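Local coordinates for adhesion and penetration protein autotransporter (Haemophilus influenzae, PDB 3SYJ) that promotes adherence of the bacterium to host cells and their invasion, mediates bacterial aggregation by self-association, and is probably a serine protease, at residues A180-N185 / P208-G213; L555-K560 / G578-T583; S782-G787 / M802-T807. One frame throughout, in Å; residues are numbered along the deposited sequence.

Contact 1 of 3, residues A180-N185 / P208-G213; sequences AGNTHN and PLPIAG
Two first torsions set up this contact. Asn182 carries CG in the tight place between its backbone N and its carbonyl carbon (chi1 58°), which directs the amide at Leu209; His184 keeps CG beside its own N (chi1 -83°), which lays the imidazole against Pro210. Asn182 OD1 accepts the N-H of Leu209, with 2.9 Å from OD1 to Leu209 N, in a bent bond whose donor stands 19° out of the carbonyl plane. The other end of the amide, ND2, turns back to Thr183 O and has a weak bond to Gly207 O, so partners at both ends fix its rotation. Asparagine suits the place because a short side chain here supplies acceptor and donor at once.

The backbone O of Asn182 takes the N-H of Ile211 in a bent bond, 3.1 Å from Ile211 N. Pro210 has no N-H to offer, but its CA makes a CA-H...O contact with Asn182 O at 3.2 Å. Beyond it, Pro210 CB sits over one face of the His184 ring, 3.8 Å from the centroid, a CH-pi contact in which the two side chains cross at about a right angle. Ala212 CB lies at the ring edge, 3.7 Å from His184 CD2. Gly181, lacking a side chain, lets Leu209 O approach its CA to 3.3 Å. A water bridges the backbones, accepting from His184 N and donating to Ile211 O.

Leu209 also packs on Tyr11 and Tyr12 of helix 9-17. In this buried part of the chymotrypsin-like protease domain, the irregular 208-213 segment is held against strand 179-182 and the residues after it by bonds to its backbone N-H groups, the Asn182 amide and carbonyl supplying the acceptors.

Contact 2 of 3, residues L555-K560 / G578-T583; sequences LNLIYK and GDITQT
Tyr559, Leu557 and Thr581 bury the most surface here. Leu557 and Tyr559 both hold CG anti to the backbone N (chi1 172° for Leu557) and point to the same buried face. There Leu557 lies alongside Ile580 in van der Waals contact, Leu557 CD2 to Ile580 CG1 4.1 Å. The edge of the Tyr559 ring meets the aliphatic part of Gln582, Tyr559 CD2 to Gln582 CG 4.0 Å, with ring and amide planes 48° apart; Gln582 NE2 donates to Ser638 O and Lys584 O.

Thr581 faces the other way, with Ile558. Its N donates to Leu557 O at 2.8 Å and its O accepts from Tyr559 N, while a water links Thr581 OG1 to Leu557 O. A beta-branched residue that can also bind water fits this partly exposed face.

At the start of the pairing a side chain replaces the backbone: Asn556 OD1 receives Asp579 N on an in-plane lone pair, 2.9 Å from OD1 to N, while Asn556 ND2 reaches OD1 of Asn511 on the adjacent strand 510-514.

The strand axes approach to 4.7 Å. In-register parallel stacking of successive coils is how a parallel beta-helix is built, here in the second beta-solenoid region of the passenger domain.

Contact 3 of 3, residues S782-G787 / M802-T807; sequences SHQIQG and MPSDTT
The flat peptide group joining His783 to Gln784 has the Pro803 ring over one face, with Pro803 CG standing 3.3 Å from His783 C, directly above it. A second flat group, the amide of Gln784, has Ser804 OG above one of its faces, 3.8 Å from Gln784 NE2. The chain of Gln784 leaves with CG beside the backbone N (chi1 -68°), which carries it past the proline, Gln784 CG to Pro803 CG 3.6 Å. A rigid, compact proline suits a bend whose neighbour offers a peptide face.

Farther along the chain, the CG2 methyl of Thr806 comes to 3.2 Å from Ile785 O. The single hydrogen bond across the contact follows: Gly787 N donates to Thr807 O at 3.0 Å, nearly straight at 176°. Gln786 CA adds a CA-H...O contact with the same oxygen, so that Thr807 O serves two neighbouring residues.

Trp800 fills in behind, receiving Ile785 and Thr806 and donating its NE1 to His783 O. On the outer side Thr807 packs on Asn656 of the second subunit, and Asp805 makes a long, weak ion pair with Lys635 of that subunit.

Two segments running 13° apart in direction, joined by one backbone bond and by turn residues, are consistent with the bend between faces of successive coils in the passenger beta-helix.

In the fold
The contacts follow one another along the chain: contact 1 closes before contact 2 opens, and contact 2 before contact 3. Contact 1 belongs to the N-terminal protease domain and includes strand 179-182, one of the two outermost strands of a seven-stranded antiparallel sheet. Contacts 2 and 3 belong to the beta-helix, where strands 555-559 and 579-582 stack in parallel and strand 785-787 comes about 200 residues later. The centres of contacts 1 and 2 lie about 49 Å apart. Contact 3 is centred about 39 Å from contact 2 and about 68 Å from contact 1. The protein thus carries a compact protease domain on a long beta-helical stem, whose side at contact 3 touches the second subunit, consistent with self-association.

Contact 1 of 3, residues A180-N185 / P208-G213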
loop_
_atom_site.group_PDB
_atom_site.type_symbol
_atom_site.label_atom_id
_atom_site.label_comp_id
_atom_site.label_asym_id
_atom_site.label_seq_id
_atom_site.Cartn_x
_atom_site.Cartn_y
_atom_site.Cartn_z
ATOM N N ALA A 180 -2.695 -4.302 -61.064
ATOM C CA ALA A 180 -3.321 -2.991 -61.022
ATOM C C ALA A 180 -2.327 -1.907 -60.620
ATOM O O ALA A 180 -1.207 -2.197 -60.224
ATOM C CB ALA A 180 -4.505 -3.009 -60.063
ATOM N N GLY A 181 -2.749 -0.653 -60.721
ATOM C CA GLY A 181 -1.927 0.476 -60.305
ATOM C C GLY A 181 -2.677 1.724 -60.713
ATOM O O GLY A 181 -3.828 1.622 -61.130
ATOM N N ASN A 182 -2.069 2.896 -60.607
ATOM C CA ASN A 182 -2.706 4.066 -61.211
ATOM C C ASN A 182 -2.629 3.967 -62.735
ATOM O O ASN A 182 -1.845 3.179 -63.267
ATOM C CB ASN A 182 -2.144 5.392 -60.684
ATOM C CG ASN A 182 -0.651 5.534 -60.896
ATOM O OD1 ASN A 182 0.148 5.132 -60.055
ATOM N ND2 ASN A 182 -0.267 6.142 -62.016
ATOM N N THR A 183 -3.458 4.726 -63.441
ATOM C CA THR A 183 -3.409 4.699 -64.902
ATOM C C THR A 183 -2.233 5.522 -65.414
ATOM O O THR A 183 -1.609 6.275 -64.661
ATOM C CB THR A 183 -4.691 5.260 -65.532
ATOM O OG1 THR A 183 -4.776 6.673 -65.290
ATOM C CG2 THR A 183 -5.904 4.571 -64.945
ATOM N N HIS A 184 -1.941 5.384 -66.699
ATOM C CA HIS A 184 -0.961 6.248 -67.339
ATOM C C HIS A 184 -1.520 7.659 -67.430
ATOM O O HIS A 184 -2.652 7.919 -67.006
ATOM C CB HIS A 184 -0.591 5.719 -68.728
ATOM C CG HIS A 184 0.462 4.656 -68.703
ATOM N ND1 HIS A 184 1.803 4.943 -68.551
ATOM C CD2 HIS A 184 0.373 3.307 -68.784
ATOM C CE1 HIS A 184 2.494 3.817 -68.548
ATOM N NE2 HIS A 184 1.651 2.811 -68.687
ATOM N N ASN A 185 -0.724 8.565 -67.988
ATOM C CA ASN A 185 -1.105 9.966 -68.125
ATOM C C ASN A 185 -2.216 10.175 -69.137
ATOM O O ASN A 185 -2.407 9.367 -70.049
ATOM C CB ASN A 185 0.096 10.798 -68.561
ATOM C CG ASN A 185 1.182 10.851 -67.513
ATOM O OD1 ASN A 185 0.921 10.738 -66.318
ATOM N ND2 ASN A 185 2.412 11.044 -67.957
ATOM N N PRO A 208 3.145 6.620 -58.868
ATOM C CA PRO A 208 4.378 5.895 -59.185
ATOM C C PRO A 208 4.140 4.528 -59.834
ATOM O O PRO A 208 5.107 3.880 -60.223
ATOM C CB PRO A 208 5.029 5.686 -57.809
ATOM C CG PRO A 208 4.012 6.144 -56.776
ATOM C CD PRO A 208 2.721 6.418 -57.474
ATOM N N LEU A 209 2.891 4.080 -59.928
ATOM C CA LEU A 209 2.621 2.732 -60.425
ATOM C C LEU A 209 1.714 2.731 -61.643
ATOM O O LEU A 209 0.635 2.149 -61.609
ATOM C CB LEU A 209 2.001 1.874 -59.317
ATOM C CG LEU A 209 2.863 1.652 -58.069
ATOM C CD1 LEU A 209 2.014 1.108 -56.927
ATOM C CD2 LEU A 209 4.048 0.729 -58.345
ATOM N N PRO A 210 2.142 3.385 -62.730
ATOM C CA PRO A 210 1.299 3.376 -63.930
ATOM C C PRO A 210 1.264 1.983 -64.523
ATOM O O PRO A 210 2.298 1.318 -64.570
ATOM C CB PRO A 210 2.035 4.310 -64.894
ATOM C CG PRO A 210 3.085 4.995 -64.086
ATOM C CD PRO A 210 3.415 4.090 -62.953
ATOM N N ILE A 211 0.095 1.549 -64.978
ATOM C CA ILE A 211 -0.044 0.224 -65.568
ATOM C C ILE A 211 -0.928 0.266 -66.812
ATOM O O ILE A 211 -2.012 0.854 -66.808
ATOM C CB ILE A 211 -0.600 -0.784 -64.542
ATOM C CG1 ILE A 211 -0.537 -2.214 -65.079
ATOM C CG2 ILE A 211 -2.018 -0.408 -64.124
ATOM C CD1 ILE A 211 -0.964 -3.244 -64.053
ATOM N N ALA A 212 -0.450 -0.352 -67.881
ATOM C CA ALA A 212 -1.171 -0.355 -69.145
ATOM C C ALA A 212 -1.801 -1.715 -69.364
ATOM O O ALA A 212 -1.310 -2.721 -68.859
ATOM C CB ALA A 212 -0.225 -0.025 -70.288
ATOM N N GLY A 213 -2.884 -1.745 -70.127
ATOM C CA GLY A 213 -3.580 -2.987 -70.397
ATOM C C GLY A 213 -2.989 -3.692 -71.596
ATOM O O GLY A 213 -2.196 -3.114 -72.332
HETATM O O HOH W 1 -3.251 3.140 -67.772
#

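Contact 2 of 3, residues L555-K560 / G578-T583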
loop_
_atom_site.group_PDB
_atom_site.type_symbol
_atom_site.label_atom_id
_atom_site.label_comp_id
_atom_site.label_asym_id
_atom_site.label_seq_id
_atom_site.Cartn_x
_atom_site.Cartn_y
_atom_site.Cartn_z
ATOM N N LEU A 555 -20.507 -11.359 -22.729
ATOM C CA LEU A 555 -20.215 -12.474 -23.618
ATOM C C LEU A 555 -19.025 -13.274 -23.081
ATOM O O LEU A 555 -17.971 -12.713 -22.791
ATOM C CB LEU A 555 -19.951 -11.959 -25.036
ATOM C CG LEU A 555 -19.525 -12.946 -26.127
ATOM C CD1 LEU A 555 -20.599 -13.985 -26.355
ATOM C CD2 LEU A 555 -19.230 -12.197 -27.417
ATOM N N ASN A 556 -19.218 -14.581 -22.921
ATOM C CA ASN A 556 -18.150 -15.481 -22.490
ATOM C C ASN A 556 -17.733 -16.422 -23.605
ATOM O O ASN A 556 -18.552 -16.811 -24.440
ATOM C CB ASN A 556 -18.595 -16.309 -21.293
ATOM C CG ASN A 556 -19.079 -15.455 -20.169
ATOM O OD1 ASN A 556 -18.302 -14.721 -19.568
ATOM N ND2 ASN A 556 -20.373 -15.519 -19.886
ATOM N N LEU A 557 -16.456 -16.790 -23.596
ATOM C CA LEU A 557 -15.902 -17.698 -24.586
ATOM C C LEU A 557 -15.278 -18.916 -23.906
ATOM O O LEU A 557 -14.444 -18.778 -23.011
ATOM C CB LEU A 557 -14.850 -16.972 -25.421
ATOM C CG LEU A 557 -14.041 -17.846 -26.370
ATOM C CD1 LEU A 557 -14.932 -18.363 -27.499
ATOM C CD2 LEU A 557 -12.854 -17.065 -26.903
ATOM N N ILE A 558 -15.685 -20.107 -24.332
ATOM C CA ILE A 558 -15.151 -21.334 -23.761
ATOM C C ILE A 558 -14.491 -22.188 -24.835
ATOM O O ILE A 558 -15.132 -22.557 -25.820
ATOM C CB ILE A 558 -16.250 -22.190 -23.100
ATOM C CG1 ILE A 558 -16.952 -21.425 -21.978
ATOM C CG2 ILE A 558 -15.658 -23.467 -22.541
ATOM C CD1 ILE A 558 -18.055 -20.522 -22.444
ATOM N N TYR A 559 -13.208 -22.494 -24.649
ATOM C CA TYR A 559 -12.523 -23.447 -25.509
ATOM C C TYR A 559 -12.418 -24.788 -24.785
ATOM O O TYR A 559 -11.751 -24.905 -23.759
ATOM C CB TYR A 559 -11.137 -22.931 -25.913
ATOM C CG TYR A 559 -10.361 -23.897 -26.779
ATOM C CD1 TYR A 559 -10.939 -24.466 -27.902
ATOM C CD2 TYR A 559 -9.049 -24.238 -26.476
ATOM C CE1 TYR A 559 -10.242 -25.351 -28.699
ATOM C CE2 TYR A 559 -8.336 -25.123 -27.270
ATOM C CZ TYR A 559 -8.942 -25.678 -28.383
ATOM O OH TYR A 559 -8.252 -26.564 -29.184
ATOM N N LYS A 560 -13.086 -25.798 -25.329
ATOM C CA LYS A 560 -13.194 -27.088 -24.664
ATOM C C LYS A 560 -13.073 -28.228 -25.668
ATOM O O LYS A 560 -14.072 -28.859 -26.029
ATOM C CB LYS A 560 -14.533 -27.176 -23.910
ATOM C CG LYS A 560 -14.806 -28.536 -23.265
ATOM C CD LYS A 560 -15.830 -28.457 -22.132
ATOM C CE LYS A 560 -17.219 -28.071 -22.628
ATOM N NZ LYS A 560 -18.209 -27.923 -21.505
ATOM N N GLY A 578 -16.815 -10.236 -19.995
ATOM C CA GLY A 578 -16.970 -11.639 -19.679
ATOM C C GLY A 578 -15.611 -12.305 -19.679
ATOM O O GLY A 578 -14.581 -11.631 -19.714
ATOM N N ASP A 579 -15.603 -13.632 -19.655
ATOM C CA ASP A 579 -14.368 -14.374 -19.478
ATOM C C ASP A 579 -14.030 -15.216 -20.686
ATOM O O ASP A 579 -14.886 -15.482 -21.529
ATOM C CB ASP A 579 -14.490 -15.318 -18.286
ATOM C CG ASP A 579 -14.718 -14.594 -16.989
ATOM O OD1 ASP A 579 -14.407 -13.388 -16.914
ATOM O OD2 ASP A 579 -15.205 -15.242 -16.043
ATOM N N ILE A 580 -12.772 -15.642 -20.744
ATOM C CA ILE A 580 -12.340 -16.687 -21.656
ATOM C C ILE A 580 -11.875 -17.858 -20.801
ATOM O O ILE A 580 -11.022 -17.698 -19.917
ATOM C CB ILE A 580 -11.187 -16.224 -22.581
ATOM C CG1 ILE A 580 -11.651 -15.093 -23.498
ATOM C CG2 ILE A 580 -10.666 -17.382 -23.419
ATOM C CD1 ILE A 580 -10.550 -14.533 -24.381
ATOM N N THR A 581 -12.450 -19.028 -21.069
ATOM C CA THR A 581 -12.159 -20.245 -20.317
ATOM C C THR A 581 -11.560 -21.335 -21.200
ATOM O O THR A 581 -12.084 -21.640 -22.272
ATOM C CB THR A 581 -13.445 -20.799 -19.667
ATOM O OG1 THR A 581 -13.967 -19.826 -18.756
ATOM C CG2 THR A 581 -13.161 -22.112 -18.924
ATOM N N GLN A 582 -10.463 -21.928 -20.745
ATOM C CA GLN A 582 -9.872 -23.052 -21.457
ATOM C C GLN A 582 -9.827 -24.297 -20.569
ATOM O O GLN A 582 -9.325 -24.255 -19.444
ATOM C CB GLN A 582 -8.471 -22.697 -21.949
ATOM C CG GLN A 582 -7.792 -23.813 -22.708
ATOM C CD GLN A 582 -6.381 -23.452 -23.117
ATOM O OE1 GLN A 582 -5.884 -22.377 -22.784
ATOM N NE2 GLN A 582 -5.725 -24.351 -23.839
ATOM N N THR A 583 -10.350 -25.408 -21.072
ATOM C CA THR A 583 -10.391 -26.635 -20.283
ATOM C C THR A 583 -9.329 -27.636 -20.712
ATOM O O THR A 583 -9.021 -28.569 -19.977
ATOM C CB THR A 583 -11.761 -27.316 -20.372
ATOM O OG1 THR A 583 -11.996 -27.735 -21.721
ATOM C CG2 THR A 583 -12.865 -26.354 -19.946
HETATM O O HOH W 2 -15.531 -18.020 -20.027
#

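Contact 3 of 3, residues S782-G787 / M802-T807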
loop_
_atom_site.group_PDB
_atom_site.type_symbol
_atom_site.label_atom_id
_atom_site.label_comp_id
_atom_site.label_asym_id
_atom_site.label_seq_id
_atom_site.Cartn_x
_atom_site.Cartn_y
_atom_site.Cartn_z
ATOM N N SER A 782 16.602 -5.160 -6.848
ATOM C CA SER A 782 16.802 -4.025 -5.952
ATOM C C SER A 782 15.561 -3.701 -5.133
ATOM O O SER A 782 15.357 -2.554 -4.739
ATOM C CB SER A 782 17.211 -2.789 -6.752
ATOM O OG SER A 782 16.150 -2.375 -7.597
ATOM N N HIS A 783 14.734 -4.710 -4.876
ATOM C CA HIS A 783 13.524 -4.502 -4.085
ATOM C C HIS A 783 13.456 -5.407 -2.852
ATOM O O HIS A 783 14.434 -6.056 -2.491
ATOM C CB HIS A 783 12.271 -4.631 -4.959
ATOM C CG HIS A 783 12.167 -3.570 -6.012
ATOM N ND1 HIS A 783 11.405 -2.433 -5.853
ATOM C CD2 HIS A 783 12.750 -3.463 -7.230
ATOM C CE1 HIS A 783 11.514 -1.676 -6.930
ATOM N NE2 HIS A 783 12.326 -2.278 -7.779
ATOM N N GLN A 784 12.298 -5.427 -2.204
ATOM C CA GLN A 784 12.153 -6.089 -0.910
ATOM C C GLN A 784 11.840 -7.578 -1.045
ATOM O O GLN A 784 11.062 -7.979 -1.909
ATOM C CB GLN A 784 11.070 -5.384 -0.069
ATOM C CG GLN A 784 11.451 -3.965 0.384
ATOM C CD GLN A 784 10.283 -3.167 0.981
ATOM O OE1 GLN A 784 9.340 -3.734 1.540
ATOM N NE2 GLN A 784 10.352 -1.840 0.862
ATOM N N ILE A 785 12.462 -8.396 -0.198
ATOM C CA ILE A 785 12.057 -9.796 -0.066
ATOM C C ILE A 785 11.730 -10.136 1.387
ATOM O O ILE A 785 12.545 -9.925 2.282
ATOM C CB ILE A 785 13.122 -10.783 -0.571
ATOM C CG1 ILE A 785 13.575 -10.420 -1.982
ATOM C CG2 ILE A 785 12.568 -12.199 -0.554
ATOM C CD1 ILE A 785 14.602 -11.372 -2.541
ATOM N N GLN A 786 10.536 -10.670 1.609
ATOM C CA GLN A 786 10.085 -11.034 2.947
ATOM C C GLN A 786 9.726 -12.514 2.987
ATOM O O GLN A 786 8.860 -12.974 2.242
ATOM C CB GLN A 786 8.876 -10.179 3.346
ATOM C CG GLN A 786 7.923 -10.830 4.344
ATOM C CD GLN A 786 8.439 -10.788 5.769
ATOM O OE1 GLN A 786 9.080 -9.818 6.184
ATOM N NE2 GLN A 786 8.156 -11.843 6.532
ATOM N N GLY A 787 10.399 -13.263 3.851
ATOM C CA GLY A 787 10.141 -14.684 3.971
ATOM C C GLY A 787 10.118 -15.138 5.415
ATOM O O GLY A 787 11.032 -14.845 6.179
ATOM N N MET A 802 19.426 -4.658 -1.157
ATOM C CA MET A 802 18.352 -4.500 -0.187
ATOM C C MET A 802 17.967 -3.032 -0.050
ATOM O O MET A 802 18.838 -2.166 0.012
ATOM C CB MET A 802 18.820 -5.035 1.162
ATOM C CG MET A 802 17.751 -5.694 1.995
ATOM S SD MET A 802 18.506 -6.435 3.450
ATOM C CE MET A 802 19.853 -7.314 2.680
ATOM N N PRO A 803 16.655 -2.745 -0.005
ATOM C CA PRO A 803 16.157 -1.367 0.093
ATOM C C PRO A 803 15.932 -0.919 1.538
ATOM O O PRO A 803 15.940 0.282 1.814
ATOM C CB PRO A 803 14.803 -1.434 -0.634
ATOM C CG PRO A 803 14.596 -2.906 -1.012
ATOM C CD PRO A 803 15.554 -3.699 -0.191
ATOM N N SER A 804 15.727 -1.882 2.435
ATOM C CA SER A 804 15.411 -1.610 3.833
ATOM C C SER A 804 15.559 -2.871 4.688
ATOM O O SER A 804 15.862 -3.943 4.170
ATOM C CB SER A 804 13.983 -1.072 3.949
ATOM O OG SER A 804 13.040 -2.046 3.529
ATOM N N ASP A 805 15.348 -2.737 5.994
ATOM C CA ASP A 805 15.368 -3.889 6.893
ATOM C C ASP A 805 14.551 -5.030 6.299
ATOM O O ASP A 805 13.468 -4.813 5.754
ATOM C CB ASP A 805 14.813 -3.521 8.273
ATOM C CG ASP A 805 15.840 -2.841 9.156
ATOM O OD1 ASP A 805 16.903 -2.437 8.639
ATOM O OD2 ASP A 805 15.581 -2.715 10.372
ATOM N N THR A 806 15.070 -6.246 6.415
ATOM C CA THR A 806 14.468 -7.402 5.761
ATOM C C THR A 806 14.581 -8.652 6.615
ATOM O O THR A 806 15.595 -8.868 7.279
ATOM C CB THR A 806 15.152 -7.691 4.406
ATOM O OG1 THR A 806 14.495 -6.956 3.368
ATOM C CG2 THR A 806 15.094 -9.175 4.076
ATOM N N THR A 807 13.546 -9.481 6.581
ATOM C CA THR A 807 13.587 -10.760 7.275
ATOM C C THR A 807 13.354 -11.932 6.330
ATOM O O THR A 807 12.449 -11.911 5.495
ATOM C CB THR A 807 12.564 -10.810 8.417
ATOM O OG1 THR A 807 12.826 -9.735 9.323
ATOM C CG2 THR A 807 12.656 -12.134 9.163
#